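Local coordinates for acetylcholine-binding protein (Bulinus truncatus, PDB 2BJ0) that probably binds acetylcholine as a soluble glycoprotein pentamer homologous to the extracellular ligand-binding domain of nicotinic acetylcholine receptors, at residues G157-I161 / S174-S178; N26-K32 / A150-E156. All coordinates share one frame; numbering follows the deposited sequence.

Contact 1. Residues G157-I161 / S174-S178; sequences GVVNI and SATQS
Val158 and Ile161 reach from the loop 157-161 onto strand 174-178, meeting Ala175, Thr176 and Gln177 through van der Waals contact, with no hydrogen bond between the two segments. The loop belongs to the connection between strands 149-153 and 170-183, which corresponds to loop F of the Cys-loop receptor family. Among the apolar contacts, the one between Ile161 and Ala175 is the plainest: CB of Ile161 lies 3.9 Å from CB of Ala175, and the small methyl lets the branched side chain come close. With CG1 of Ile161 anti to its own carbonyl carbon (chi1 -54°), the longer branch runs along the strand, and its CD1 ends 3.6 Å from O of Thr176. CD1 of Ile161 also sits 3.7 Å from OE1 of Gln177.

Contacts between methyls and polar backbone belong mostly to Val158. Its branches straddle the carbonyl of Gln177, CG1 at 3.3 Å and CG2 at 3.4 Å from that O, while CG2 also rests 3.6 Å from CG of Gln177. CG1 helps cover the buried Gln177 N, which has no hydrogen-bond partner in the model. Were this valine cut back to an alanine, the Gln177 carbonyl and one flank of that glutamine's chain would probably lose their cover.

The extended Gln177 suits its buried place because NE2 makes weak hydrogen bonds to Leu29 O and Thr153 OG1. Strand 170-183, the edge of its four-stranded sheet within the chain, is hydrogen-bonded to strand 190-202 (Thr176 with Thr197), whose Ile196 also packs on Ile161, while Leu33 of strand 25-40 shares a backbone hydrogen bond with Ile161.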
loop_
_atom_site.group_PDB
_atom_site.type_symbol
_atom_site.label_atom_id
_atom_site.label_comp_id
_atom_site.label_asym_id
_atom_site.label_seq_id
_atom_site.Cartn_x
_atom_site.Cartn_y
_atom_site.Cartn_z
ATOM N N GLY A 157 -8.797 -31.082 14.649
ATOM C CA GLY A 157 -10.225 -31.323 14.512
ATOM C C GLY A 157 -11.038 -30.054 14.320
ATOM O O GLY A 157 -10.508 -28.983 13.976
ATOM N N VAL A 158 -12.333 -30.186 14.569
ATOM C CA VAL A 158 -13.305 -29.145 14.307
ATOM C C VAL A 158 -13.575 -28.375 15.606
ATOM O O VAL A 158 -14.356 -27.431 15.639
ATOM C CB VAL A 158 -14.587 -29.824 13.706
ATOM C CG1 VAL A 158 -15.901 -29.102 14.064
ATOM C CG2 VAL A 158 -14.431 -29.998 12.200
ATOM N N VAL A 159 -12.880 -28.760 16.665
ATOM C CA VAL A 159 -13.321 -28.452 18.024
ATOM C C VAL A 159 -12.458 -27.473 18.815
ATOM O O VAL A 159 -12.820 -27.113 19.941
ATOM C CB VAL A 159 -13.425 -29.763 18.850
ATOM C CG1 VAL A 159 -14.548 -30.631 18.302
ATOM C CG2 VAL A 159 -12.057 -30.517 18.848
ATOM N N ASN A 160 -11.327 -27.048 18.261
ATOM C CA ASN A 160 -10.451 -26.153 19.018
ATOM C C ASN A 160 -10.216 -24.707 18.556
ATOM O O ASN A 160 -9.198 -24.088 18.907
ATOM C CB ASN A 160 -9.144 -26.848 19.322
ATOM C CG ASN A 160 -9.124 -27.368 20.726
ATOM O OD1 ASN A 160 -9.245 -26.594 21.699
ATOM N ND2 ASN A 160 -9.056 -28.688 20.858
ATOM N N ILE A 161 -11.189 -24.171 17.836
ATOM C CA ILE A 161 -11.156 -22.789 17.323
ATOM C C ILE A 161 -11.040 -21.736 18.435
ATOM O O ILE A 161 -10.300 -20.751 18.294
ATOM C CB ILE A 161 -12.390 -22.555 16.396
ATOM C CG1 ILE A 161 -12.418 -23.642 15.321
ATOM C CG2 ILE A 161 -12.395 -21.166 15.743
ATOM C CD1 ILE A 161 -13.403 -23.426 14.262
ATOM N N SER A 174 -19.498 -20.447 21.385
ATOM C CA SER A 174 -19.137 -21.698 20.698
ATOM C C SER A 174 -18.537 -21.395 19.351
ATOM O O SER A 174 -18.700 -20.293 18.835
ATOM C CB SER A 174 -20.377 -22.528 20.435
ATOM O OG SER A 174 -21.320 -21.713 19.775
ATOM N N ALA A 175 -17.871 -22.388 18.777
ATOM C CA ALA A 175 -17.236 -22.246 17.481
ATOM C C ALA A 175 -16.978 -23.620 16.935
ATOM O O ALA A 175 -16.417 -24.462 17.625
ATOM C CB ALA A 175 -15.905 -21.447 17.603
ATOM N N THR A 176 -17.407 -23.859 15.701
ATOM C CA THR A 176 -17.055 -25.083 14.996
ATOM C C THR A 176 -16.756 -24.746 13.545
ATOM O O THR A 176 -16.854 -23.594 13.132
ATOM C CB THR A 176 -18.191 -26.139 15.056
ATOM O OG1 THR A 176 -19.381 -25.586 14.483
ATOM C CG2 THR A 176 -18.621 -26.433 16.505
ATOM N N GLN A 177 -16.378 -25.766 12.783
ATOM C CA GLN A 177 -16.238 -25.639 11.340
ATOM C C GLN A 177 -16.830 -26.843 10.630
ATOM O O GLN A 177 -16.903 -27.935 11.183
ATOM C CB GLN A 177 -14.776 -25.436 10.948
ATOM C CG GLN A 177 -13.906 -26.667 10.945
ATOM C CD GLN A 177 -12.440 -26.304 10.814
ATOM O OE1 GLN A 177 -11.980 -25.372 11.476
ATOM N NE2 GLN A 177 -11.704 -27.028 9.963
ATOM N N SER A 178 -17.261 -26.615 9.404
ATOM C CA SER A 178 -17.813 -27.647 8.584
ATOM C C SER A 178 -17.219 -27.551 7.174
ATOM O O SER A 178 -16.992 -26.454 6.660
ATOM C CB SER A 178 -19.331 -27.497 8.570
ATOM O OG SER A 178 -19.873 -28.080 7.412
#

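Contact 2. Residues N26-K32 / A150-E156; sequences NVSLNFK and ALITGEE
Strands 26-32 and 150-153 form a parallel pair within the immunoglobulin-like beta sandwich of the ligand-binding domain, and the loop leaving the second strand is held to the first by a salt bridge. A parallel ladder that splays at its far end runs from Val27 N to Ala150 O (2.8 Å) through Ile152 N to Val27 O and Leu29 N to Ile152 O. Its last rung, Gly154 N to Leu29 O at 3.1 Å, has the donor well above the carbonyl plane. Glycine suits this turn: a side chain would point toward strand 26-32 and probably crowd Asn30, though that amide's exact place is uncertain, as is its OD1 bond to Glu156 N.

CD1 of Leu29 meets CD2 of Leu151 at 3.6 Å, part of the apolar interior between the two sheets, where both leucines touch Ile194. Ser28 and Ile152 point to the other, more open face.

Lys32 NZ, whose main partner is Glu163, also bridges to Glu156, the chain bending at chi2 (-79°). Glu156 OE2 bonds to Gln53 and to Ser185 of a neighbouring subunit, and Glu156 packs on that subunit's Cys186, whose disulfide with Cys187 marks loop C of the ligand site in this family. OE1 of Glu156 receives Lys32 NZ on its syn lone pair at 2.8 Å.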
loop_
_atom_site.group_PDB
_atom_site.type_symbol
_atom_site.label_atom_id
_atom_site.label_comp_id
_atom_site.label_asym_id
_atom_site.label_seq_id
_atom_site.Cartn_x
_atom_site.Cartn_y
_atom_site.Cartn_z
ATOM N N ASN A 26 -4.000 -32.108 -1.201
ATOM C CA ASN A 26 -4.744 -32.043 0.055
ATOM C C ASN A 26 -4.267 -30.874 0.885
ATOM O O ASN A 26 -3.112 -30.807 1.281
ATOM C CB ASN A 26 -4.526 -33.292 0.895
ATOM C CG ASN A 26 -5.333 -34.469 0.429
ATOM O OD1 ASN A 26 -5.107 -35.588 0.904
ATOM N ND2 ASN A 26 -6.284 -34.247 -0.493
ATOM N N VAL A 27 -5.157 -29.967 1.206
ATOM C CA VAL A 27 -4.742 -28.874 2.036
ATOM C C VAL A 27 -5.559 -28.909 3.299
ATOM O O VAL A 27 -6.773 -28.835 3.242
ATOM C CB VAL A 27 -4.921 -27.528 1.292
ATOM C CG1 VAL A 27 -4.549 -26.356 2.197
ATOM C CG2 VAL A 27 -4.089 -27.528 0.033
ATOM N N SER A 28 -4.898 -29.027 4.444
ATOM C CA SER A 28 -5.605 -29.058 5.709
ATOM C C SER A 28 -5.661 -27.682 6.326
ATOM O O SER A 28 -4.630 -27.019 6.401
ATOM C CB SER A 28 -4.876 -29.976 6.675
ATOM O OG SER A 28 -4.573 -31.192 6.020
ATOM N N LEU A 29 -6.841 -27.287 6.799
ATOM C CA LEU A 29 -7.051 -26.005 7.494
ATOM C C LEU A 29 -7.610 -26.223 8.871
ATOM O O LEU A 29 -8.529 -27.034 9.058
ATOM C CB LEU A 29 -8.076 -25.144 6.755
ATOM C CG LEU A 29 -7.738 -24.706 5.343
ATOM C CD1 LEU A 29 -8.840 -23.793 4.780
ATOM C CD2 LEU A 29 -6.368 -24.024 5.369
ATOM N N ASN A 30 -7.034 -25.514 9.830
ATOM C CA ASN A 30 -7.566 -25.353 11.177
ATOM C C ASN A 30 -7.553 -23.854 11.437
ATOM O O ASN A 30 -6.866 -23.133 10.723
ATOM C CB ASN A 30 -6.721 -26.109 12.204
ATOM C CG ASN A 30 -7.098 -27.600 12.290
ATOM O OD1 ASN A 30 -6.243 -28.468 12.176
ATOM N ND2 ASN A 30 -8.395 -27.884 12.449
ATOM N N PHE A 31 -8.304 -23.389 12.429
ATOM C CA PHE A 31 -8.442 -21.969 12.678
ATOM C C PHE A 31 -8.373 -21.701 14.150
ATOM O O PHE A 31 -8.734 -22.547 14.967
ATOM C CB PHE A 31 -9.772 -21.420 12.115
ATOM C CG PHE A 31 -9.912 -21.560 10.636
ATOM C CD1 PHE A 31 -9.415 -20.578 9.780
ATOM C CD2 PHE A 31 -10.562 -22.654 10.088
ATOM C CE1 PHE A 31 -9.533 -20.689 8.418
ATOM C CE2 PHE A 31 -10.692 -22.769 8.722
ATOM C CZ PHE A 31 -10.177 -21.778 7.870
ATOM N N LYS A 32 -7.913 -20.508 14.486
ATOM C CA LYS A 32 -7.951 -20.020 15.840
ATOM C C LYS A 32 -8.636 -18.659 15.807
ATOM O O LYS A 32 -8.088 -17.694 15.239
ATOM C CB LYS A 32 -6.529 -19.868 16.411
ATOM C CG LYS A 32 -5.715 -21.172 16.489
ATOM C CD LYS A 32 -6.155 -21.976 17.707
ATOM C CE LYS A 32 -5.860 -23.422 17.503
ATOM N NZ LYS A 32 -6.325 -24.233 18.664
ATOM N N ALA A 150 -8.026 -29.996 -2.717
ATOM C CA ALA A 150 -9.039 -30.541 -1.817
ATOM C C ALA A 150 -8.794 -30.089 -0.393
ATOM O O ALA A 150 -7.698 -30.225 0.103
ATOM C CB ALA A 150 -9.069 -32.070 -1.913
ATOM N N LEU A 151 -9.827 -29.535 0.252
ATOM C CA LEU A 151 -9.754 -29.072 1.636
ATOM C C LEU A 151 -10.104 -30.207 2.569
ATOM O O LEU A 151 -11.016 -30.986 2.280
ATOM C CB LEU A 151 -10.765 -27.949 1.895
ATOM C CG LEU A 151 -10.366 -26.543 1.470
ATOM C CD1 LEU A 151 -11.406 -25.529 1.895
ATOM C CD2 LEU A 151 -9.021 -26.196 2.071
ATOM N N ILE A 152 -9.376 -30.293 3.674
ATOM C CA ILE A 152 -9.665 -31.260 4.720
ATOM C C ILE A 152 -9.486 -30.548 6.063
ATOM O O ILE A 152 -8.733 -29.563 6.171
ATOM C CB ILE A 152 -8.752 -32.540 4.615
ATOM C CG1 ILE A 152 -7.273 -32.193 4.764
ATOM C CG2 ILE A 152 -8.991 -33.318 3.287
ATOM C CD1 ILE A 152 -6.330 -33.414 4.721
ATOM N N THR A 153 -10.215 -31.006 7.069
ATOM C CA THR A 153 -9.986 -30.544 8.427
ATOM C C THR A 153 -8.618 -31.017 8.922
ATOM O O THR A 153 -8.241 -32.191 8.788
ATOM C CB THR A 153 -11.142 -30.981 9.347
ATOM O OG1 THR A 153 -12.296 -30.191 9.029
ATOM C CG2 THR A 153 -10.885 -30.604 10.822
ATOM N N GLY A 154 -7.861 -30.070 9.459
ATOM C CA GLY A 154 -6.534 -30.364 9.986
ATOM C C GLY A 154 -6.527 -31.124 11.298
ATOM O O GLY A 154 -7.580 -31.364 11.908
ATOM N N GLU A 155 -5.315 -31.449 11.746
ATOM C CA GLU A 155 -5.052 -32.286 12.927
ATOM C C GLU A 155 -5.793 -31.950 14.231
ATOM O O GLU A 155 -6.041 -32.837 15.054
ATOM C CB GLU A 155 -3.556 -32.282 13.216
ATOM C CG GLU A 155 -2.731 -32.980 12.159
ATOM C CD GLU A 155 -1.299 -33.160 12.612
ATOM O OE1 GLU A 155 -0.668 -32.155 13.036
ATOM O OE2 GLU A 155 -0.816 -34.315 12.569
ATOM N N GLU A 156 -6.132 -30.678 14.420
ATOM C CA GLU A 156 -6.769 -30.222 15.654
ATOM C C GLU A 156 -8.268 -30.507 15.722
ATOM O O GLU A 156 -8.924 -30.214 16.724
ATOM C CB GLU A 156 -6.493 -28.738 15.847
ATOM C CG GLU A 156 -5.011 -28.427 15.972
ATOM C CD GLU A 156 -4.775 -27.054 16.548
ATOM O OE1 GLU A 156 -5.674 -26.560 17.259
ATOM O OE2 GLU A 156 -3.696 -26.463 16.290
#

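In the fold
The two contacts lie side by side, their centres about 11 Å apart, and follow in series: contact 2 closes at Glu156, and contact 1 opens at the next residue. The chain thus leaves strand 149-153, in the sheet that holds strand 25-40, and the loop carries it to strand 170-183 of the antiparallel sheet. Contact 2 lies within the first sheet, whereas contact 1 lays the connecting loop on the second, so together they help join the two layers of the sandwich. Lys32 ties them directly, its NZ probably hydrogen-bonded to Asn160 O at 2.9 Å, close to where Glu156 meets a neighbouring subunit of the pentamer.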